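Local coordinates for protein oxidase (Sinorhizobium meliloti, PDB 4FFU) that is a putative MaoC-like protein similar to NodN that may have monoamine oxidase activity, at residues I29-Y34 / V167-E172; F113-H118 / R154-L159. All coordinates share one frame; numbering follows the deposited sequence.

Contact 1: I29-Y34 / V167-E172; sequences IYYEDY and VERKPE
Y31 N donates to E168 O at 2.9 Å, tying a short 3-10 turn in 29-34 to the end of the strand that runs into 167-172. One residue on, the turn answers with a side chain: E32, its chain bent at chi2, offers OE1 to K170 N. The amide meets the syn side of the carboxylate at 2.9 Å in a nearly straight bond. OE2 takes a water that also donates to K170 O, so one carboxylate serves both polar backbone atoms of K170, N directly and O through the water. The phenol ring of Y30 lies under the departing chain, with K170 CA and P171 CD over one face as CH-pi contacts, each 3.9 Å from the ring centroid. Contact 1 thus pins the segment leading toward strand 39-46, an outermost strand of the antiparallel sheet within this chain, beside the end of strand 157-168. V167, buried, brings CG1 to 3.7 Å from Y34 CE2, and both residues also pack on V144 of the adjacent strand. Alongside Y31, the extended R169 chain brings NH1 to 3.5 Å from Y31 CD2, the ring and guanidinium planes 72° apart; its NH2 pairs with D134. K170 NZ reaches D33 OD2 at 3.1 Å, a salt bridge with a weak hydrogen bond.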
loop_
_atom_site.group_PDB
_atom_site.type_symbol
_atom_site.label_atom_id
_atom_site.label_comp_id
_atom_site.label_asym_id
_atom_site.label_seq_id
_atom_site.Cartn_x
_atom_site.Cartn_y
_atom_site.Cartn_z
ATOM N N ILE I 29 -1.462 21.607 -25.299
ATOM C CA ILE I 29 -1.968 21.505 -26.665
ATOM C C ILE I 29 -3.400 22.021 -26.685
ATOM O O ILE I 29 -4.299 21.415 -26.088
ATOM C CB ILE I 29 -1.929 20.061 -27.223
ATOM C CG1 ILE I 29 -0.584 19.387 -26.939
ATOM C CG2 ILE I 29 -2.255 20.064 -28.714
ATOM C CD1 ILE I 29 -0.655 17.877 -26.896
ATOM N N TYR I 30 -3.597 23.146 -27.368
ATOM C CA TYR I 30 -4.920 23.726 -27.546
ATOM C C TYR I 30 -5.681 22.944 -28.584
ATOM O O TYR I 30 -5.086 22.200 -29.370
ATOM C CB TYR I 30 -4.803 25.186 -27.975
ATOM C CG TYR I 30 -4.346 26.074 -26.848
ATOM C CD1 TYR I 30 -5.238 26.465 -25.844
ATOM C CD2 TYR I 30 -3.020 26.505 -26.764
ATOM C CE1 TYR I 30 -4.826 27.275 -24.804
ATOM C CE2 TYR I 30 -2.598 27.314 -25.721
ATOM C CZ TYR I 30 -3.506 27.694 -24.748
ATOM O OH TYR I 30 -3.108 28.493 -23.710
ATOM N N TYR I 31 -6.998 23.126 -28.596
ATOM C CA TYR I 31 -7.889 22.311 -29.422
ATOM C C TYR I 31 -7.457 22.239 -30.890
ATOM O O TYR I 31 -7.431 21.153 -31.477
ATOM C CB TYR I 31 -9.333 22.797 -29.303
ATOM C CG TYR I 31 -10.252 22.167 -30.327
ATOM C CD1 TYR I 31 -10.620 20.822 -30.219
ATOM C CD2 TYR I 31 -10.728 22.905 -31.426
ATOM C CE1 TYR I 31 -11.444 20.232 -31.152
ATOM C CE2 TYR I 31 -11.557 22.316 -32.376
ATOM C CZ TYR I 31 -11.905 20.976 -32.231
ATOM O OH TYR I 31 -12.721 20.367 -33.149
ATOM N N GLU I 32 -7.127 23.399 -31.466
ATOM C CA GLU I 32 -6.708 23.505 -32.875
ATOM C C GLU I 32 -5.430 22.749 -33.209
ATOM O O GLU I 32 -5.253 22.314 -34.348
ATOM C CB GLU I 32 -6.567 24.975 -33.307
ATOM C CG GLU I 32 -7.862 25.776 -33.240
ATOM C CD GLU I 32 -8.133 26.390 -31.869
ATOM O OE1 GLU I 32 -7.399 26.095 -30.898
ATOM O OE2 GLU I 32 -9.097 27.174 -31.768
ATOM N N ASP I 33 -4.541 22.590 -32.231
ATOM C CA ASP I 33 -3.253 21.942 -32.474
ATOM C C ASP I 33 -3.204 20.414 -32.269
ATOM O O ASP I 33 -2.180 19.780 -32.532
ATOM C CB ASP I 33 -2.160 22.646 -31.675
ATOM C CG ASP I 33 -2.113 24.146 -31.954
ATOM O OD1 ASP I 33 -2.454 24.568 -33.086
ATOM O OD2 ASP I 33 -1.746 24.898 -31.034
ATOM N N TYR I 34 -4.304 19.809 -31.816
ATOM C CA TYR I 34 -4.373 18.353 -31.815
ATOM C C TYR I 34 -4.360 17.863 -33.245
ATOM O O TYR I 34 -5.081 18.399 -34.092
ATOM C CB TYR I 34 -5.637 17.861 -31.096
ATOM C CG TYR I 34 -5.413 17.648 -29.611
ATOM C CD1 TYR I 34 -4.973 16.414 -29.116
ATOM C CD2 TYR I 34 -5.640 18.673 -28.697
ATOM C CE1 TYR I 34 -4.776 16.215 -27.745
ATOM C CE2 TYR I 34 -5.443 18.484 -27.339
ATOM C CZ TYR I 34 -5.004 17.261 -26.865
ATOM O OH TYR I 34 -4.820 17.096 -25.501
ATOM N N VAL I 167 -11.261 20.360 -24.701
ATOM C CA VAL I 167 -9.983 21.059 -24.836
ATOM C C VAL I 167 -10.224 22.540 -25.158
ATOM O O VAL I 167 -10.951 22.864 -26.089
ATOM C CB VAL I 167 -9.087 20.425 -25.925
ATOM C CG1 VAL I 167 -7.705 21.081 -25.918
ATOM C CG2 VAL I 167 -8.967 18.910 -25.713
ATOM N N GLU I 168 -9.629 23.421 -24.349
ATOM C CA GLU I 168 -9.671 24.870 -24.594
ATOM C C GLU I 168 -9.158 25.232 -25.980
ATOM O O GLU I 168 -8.161 24.675 -26.449
ATOM C CB GLU I 168 -8.821 25.610 -23.560
ATOM C CG GLU I 168 -9.410 25.637 -22.160
ATOM C CD GLU I 168 -8.490 26.323 -21.159
ATOM O OE1 GLU I 168 -7.707 27.216 -21.572
ATOM O OE2 GLU I 168 -8.555 25.976 -19.954
ATOM N N ARG I 169 -9.838 26.174 -26.629
ATOM C CA ARG I 169 -9.358 26.712 -27.902
ATOM C C ARG I 169 -8.218 27.682 -27.623
ATOM O O ARG I 169 -8.177 28.295 -26.541
ATOM C CB ARG I 169 -10.483 27.426 -28.645
ATOM C CG ARG I 169 -11.564 26.485 -29.143
ATOM C CD ARG I 169 -12.569 27.223 -30.007
ATOM N NE ARG I 169 -13.645 26.330 -30.420
ATOM C CZ ARG I 169 -13.643 25.615 -31.539
ATOM N NH1 ARG I 169 -12.628 25.692 -32.388
ATOM N NH2 ARG I 169 -14.670 24.826 -31.808
ATOM N N LYS I 170 -7.295 27.817 -28.584
ATOM C CA LYS I 170 -6.143 28.704 -28.390
ATOM C C LYS I 170 -6.584 30.159 -28.323
ATOM O O LYS I 170 -7.436 30.575 -29.099
ATOM C CB LYS I 170 -5.022 28.488 -29.418
ATOM C CG LYS I 170 -5.385 28.634 -30.882
ATOM C CD LYS I 170 -4.119 28.747 -31.719
ATOM C CE LYS I 170 -3.190 27.566 -31.491
ATOM N NZ LYS I 170 -1.750 27.921 -31.633
ATOM N N PRO I 171 -6.030 30.919 -27.362
ATOM C CA PRO I 171 -6.473 32.292 -27.146
ATOM C C PRO I 171 -6.014 33.194 -28.274
ATOM O O PRO I 171 -4.968 32.942 -28.873
ATOM C CB PRO I 171 -5.777 32.695 -25.833
ATOM C CG PRO I 171 -5.252 31.428 -25.243
ATOM C CD PRO I 171 -4.970 30.537 -26.413
ATOM N N GLU I 172 -6.822 34.212 -28.567
ATOM C CA GLU I 172 -6.467 35.330 -29.460
ATOM C C GLU I 172 -4.969 35.679 -29.468
ATOM O O GLU I 172 -4.347 35.850 -28.414
ATOM C CB GLU I 172 -7.284 36.570 -29.075
ATOM C CG GLU I 172 -7.320 36.847 -27.570
ATOM C CD GLU I 172 -8.051 38.131 -27.196
ATOM O OE1 GLU I 172 -8.227 39.009 -28.073
ATOM O OE2 GLU I 172 -8.450 38.258 -26.011
HETATM O O HOH W 1 -9.005 29.934 -31.192
#

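Contact 2: F113-H118 / R154-L159; sequences FVRPVH and RGEVVL
A classic beta bulge at V158 and L159, both facing V150 of the neighbouring strand, meets the chain leaving strand 103-113 here. F113 and L159 form an antiparallel non-hydrogen-bonded pair, and their side chains lie side by side, L159 CD1 at the edge of the phenyl ring, 3.9 Å from F113 CE1. Just beyond, V158 O accepts two amides from the same face of its carbonyl plane: V114 N at 2.8 Å, from well above that plane, and R115 N at 3.1 Å, in the straighter bond (168°). This double grip fastens the chain as strand 103-113, an outermost strand of the sheet within this subunit, gives way to the loop before strand 122-134. The R115 side chain then runs across E156 toward V157. Extended from CG to NE, it brings NH1 to 2.9 Å from V157 O, on a lone pair in the carbonyl plane, while E156 CB lies over one guanidinium face. E156 OE1 takes R154 NE at 3.1 Å and a hydrogen bond from N152, with R115 a longer-range charge partner. With an alanine in place of E156, R154 NE would probably lose its salt-bridge mate, and R115 this nearby negative charge. On the inner side, V117 CG2 meets V158 CG2 at 3.7 Å, both residues packing on I87 of helix 84-93.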
loop_
_atom_site.group_PDB
_atom_site.type_symbol
_atom_site.label_atom_id
_atom_site.label_comp_id
_atom_site.label_asym_id
_atom_site.label_seq_id
_atom_site.Cartn_x
_atom_site.Cartn_y
_atom_site.Cartn_z
ATOM N N PHE I 113 -13.563 -4.861 -22.682
ATOM C CA PHE I 113 -12.617 -5.835 -22.140
ATOM C C PHE I 113 -12.379 -6.886 -23.199
ATOM O O PHE I 113 -13.178 -7.793 -23.385
ATOM C CB PHE I 113 -13.170 -6.458 -20.863
ATOM C CG PHE I 113 -13.463 -5.440 -19.817
ATOM C CD1 PHE I 113 -12.454 -4.552 -19.391
ATOM C CD2 PHE I 113 -14.744 -5.314 -19.288
ATOM C CE1 PHE I 113 -12.725 -3.574 -18.433
ATOM C CE2 PHE I 113 -15.006 -4.345 -18.321
ATOM C CZ PHE I 113 -14.005 -3.482 -17.893
ATOM N N VAL I 114 -11.289 -6.723 -23.920
ATOM C CA VAL I 114 -11.064 -7.503 -25.148
ATOM C C VAL I 114 -10.442 -8.879 -24.887
ATOM O O VAL I 114 -10.845 -9.882 -25.511
ATOM C CB VAL I 114 -10.236 -6.707 -26.177
ATOM C CG1 VAL I 114 -10.116 -7.487 -27.503
ATOM C CG2 VAL I 114 -10.897 -5.359 -26.427
ATOM N N ARG I 115 -9.475 -8.932 -23.968
ATOM C CA ARG I 115 -8.819 -10.188 -23.583
ATOM C C ARG I 115 -8.498 -10.169 -22.095
ATOM O O ARG I 115 -8.214 -9.084 -21.530
ATOM C CB ARG I 115 -7.503 -10.398 -24.365
ATOM C CG ARG I 115 -7.654 -10.575 -25.868
ATOM C CD ARG I 115 -6.297 -10.787 -26.535
ATOM N NE ARG I 115 -6.454 -11.273 -27.910
ATOM C CZ ARG I 115 -6.845 -10.530 -28.932
ATOM N NH1 ARG I 115 -7.100 -9.226 -28.789
ATOM N NH2 ARG I 115 -6.952 -11.104 -30.132
ATOM N N PRO I 116 -8.489 -11.350 -21.439
ATOM C CA PRO I 116 -8.076 -11.302 -20.033
ATOM C C PRO I 116 -6.590 -10.994 -19.887
ATOM O O PRO I 116 -5.812 -11.262 -20.822
ATOM C CB PRO I 116 -8.358 -12.737 -19.523
ATOM C CG PRO I 116 -8.411 -13.581 -20.764
ATOM C CD PRO I 116 -8.918 -12.704 -21.858
ATOM N N VAL I 117 -6.212 -10.432 -18.730
ATOM C CA VAL I 117 -4.811 -10.181 -18.387
ATOM C C VAL I 117 -4.454 -11.055 -17.188
ATOM O O VAL I 117 -5.207 -11.125 -16.198
ATOM C CB VAL I 117 -4.567 -8.679 -18.062
ATOM C CG1 VAL I 117 -3.135 -8.415 -17.573
ATOM C CG2 VAL I 117 -4.890 -7.830 -19.294
ATOM N N HIS I 118 -3.305 -11.715 -17.282
ATOM C CA HIS I 118 -2.863 -12.636 -16.257
ATOM C C HIS I 118 -1.644 -12.109 -15.565
ATOM O O HIS I 118 -0.962 -11.245 -16.098
ATOM C CB HIS I 118 -2.509 -13.981 -16.905
ATOM C CG HIS I 118 -3.648 -14.568 -17.663
ATOM N ND1 HIS I 118 -3.576 -14.862 -19.010
ATOM C CD2 HIS I 118 -4.906 -14.875 -17.273
ATOM C CE1 HIS I 118 -4.744 -15.339 -19.412
ATOM N NE2 HIS I 118 -5.564 -15.366 -18.377
ATOM N N ARG I 154 2.241 -9.883 -26.317
ATOM C CA ARG I 154 2.088 -10.560 -27.631
ATOM C C ARG I 154 1.568 -9.597 -28.680
ATOM O O ARG I 154 1.292 -9.995 -29.817
ATOM C CB ARG I 154 1.148 -11.753 -27.532
ATOM C CG ARG I 154 1.686 -12.927 -26.741
ATOM C CD ARG I 154 0.654 -14.050 -26.638
ATOM N NE ARG I 154 -0.393 -13.798 -25.642
ATOM C CZ ARG I 154 -0.250 -13.983 -24.330
ATOM N NH1 ARG I 154 0.899 -14.417 -23.833
ATOM N NH2 ARG I 154 -1.256 -13.726 -23.504
ATOM N N GLY I 155 1.448 -8.328 -28.322
ATOM C CA GLY I 155 0.896 -7.335 -29.245
ATOM C C GLY I 155 -0.623 -7.408 -29.398
ATOM O O GLY I 155 -1.196 -6.815 -30.321
ATOM N N GLU I 156 -1.285 -8.114 -28.486
ATOM C CA GLU I 156 -2.738 -8.256 -28.550
ATOM C C GLU I 156 -3.437 -7.144 -27.776
ATOM O O GLU I 156 -3.021 -6.820 -26.664
ATOM C CB GLU I 156 -3.143 -9.612 -27.981
ATOM C CG GLU I 156 -2.502 -10.794 -28.710
ATOM C CD GLU I 156 -2.601 -12.089 -27.919
ATOM O OE1 GLU I 156 -2.746 -12.045 -26.671
ATOM O OE2 GLU I 156 -2.517 -13.167 -28.547
ATOM N N VAL I 157 -4.513 -6.591 -28.340
ATOM C CA VAL I 157 -5.332 -5.622 -27.585
ATOM C C VAL I 157 -6.028 -6.354 -26.445
ATOM O O VAL I 157 -6.719 -7.353 -26.674
ATOM C CB VAL I 157 -6.390 -4.928 -28.472
ATOM C CG1 VAL I 157 -7.227 -3.948 -27.641
ATOM C CG2 VAL I 157 -5.711 -4.155 -29.584
ATOM N N VAL I 158 -5.863 -5.876 -25.208
ATOM C CA VAL I 158 -6.582 -6.489 -24.077
ATOM C C VAL I 158 -7.732 -5.594 -23.588
ATOM O O VAL I 158 -8.696 -6.095 -22.981
ATOM C CB VAL I 158 -5.640 -6.859 -22.908
ATOM C CG1 VAL I 158 -4.555 -7.804 -23.433
ATOM C CG2 VAL I 158 -5.007 -5.603 -22.301
ATOM N N LEU I 159 -7.617 -4.289 -23.857
ATOM C CA LEU I 159 -8.655 -3.325 -23.502
ATOM C C LEU I 159 -8.626 -2.139 -24.483
ATOM O O LEU I 159 -7.558 -1.709 -24.952
ATOM C CB LEU I 159 -8.395 -2.842 -22.045
ATOM C CG LEU I 159 -9.410 -1.875 -21.443
ATOM C CD1 LEU I 159 -9.466 -2.098 -19.915
ATOM C CD2 LEU I 159 -9.082 -0.415 -21.777
HETATM O O HOH W 2 -1.775 -14.165 -20.736
#

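In the fold
Strand 157-168 is common to both contacts: contact 2 gathers at its start and contact 1 at its end, so that the chain's middle lies between them. Their centres are 34 Å apart and their nearest atoms about 18 Å, so the two do not touch. Along the sequence, the residues between the two segments of contact 1 include all of contact 2. Strand 141-151 also serves both ends, through V144 at contact 1 and V150 at contact 2. Their surroundings differ: helix 84-93 packs against contact 2, where F113 also makes backbone hydrogen bonds to a second subunit, whereas no other chain of the assembly touches the segments of contact 1.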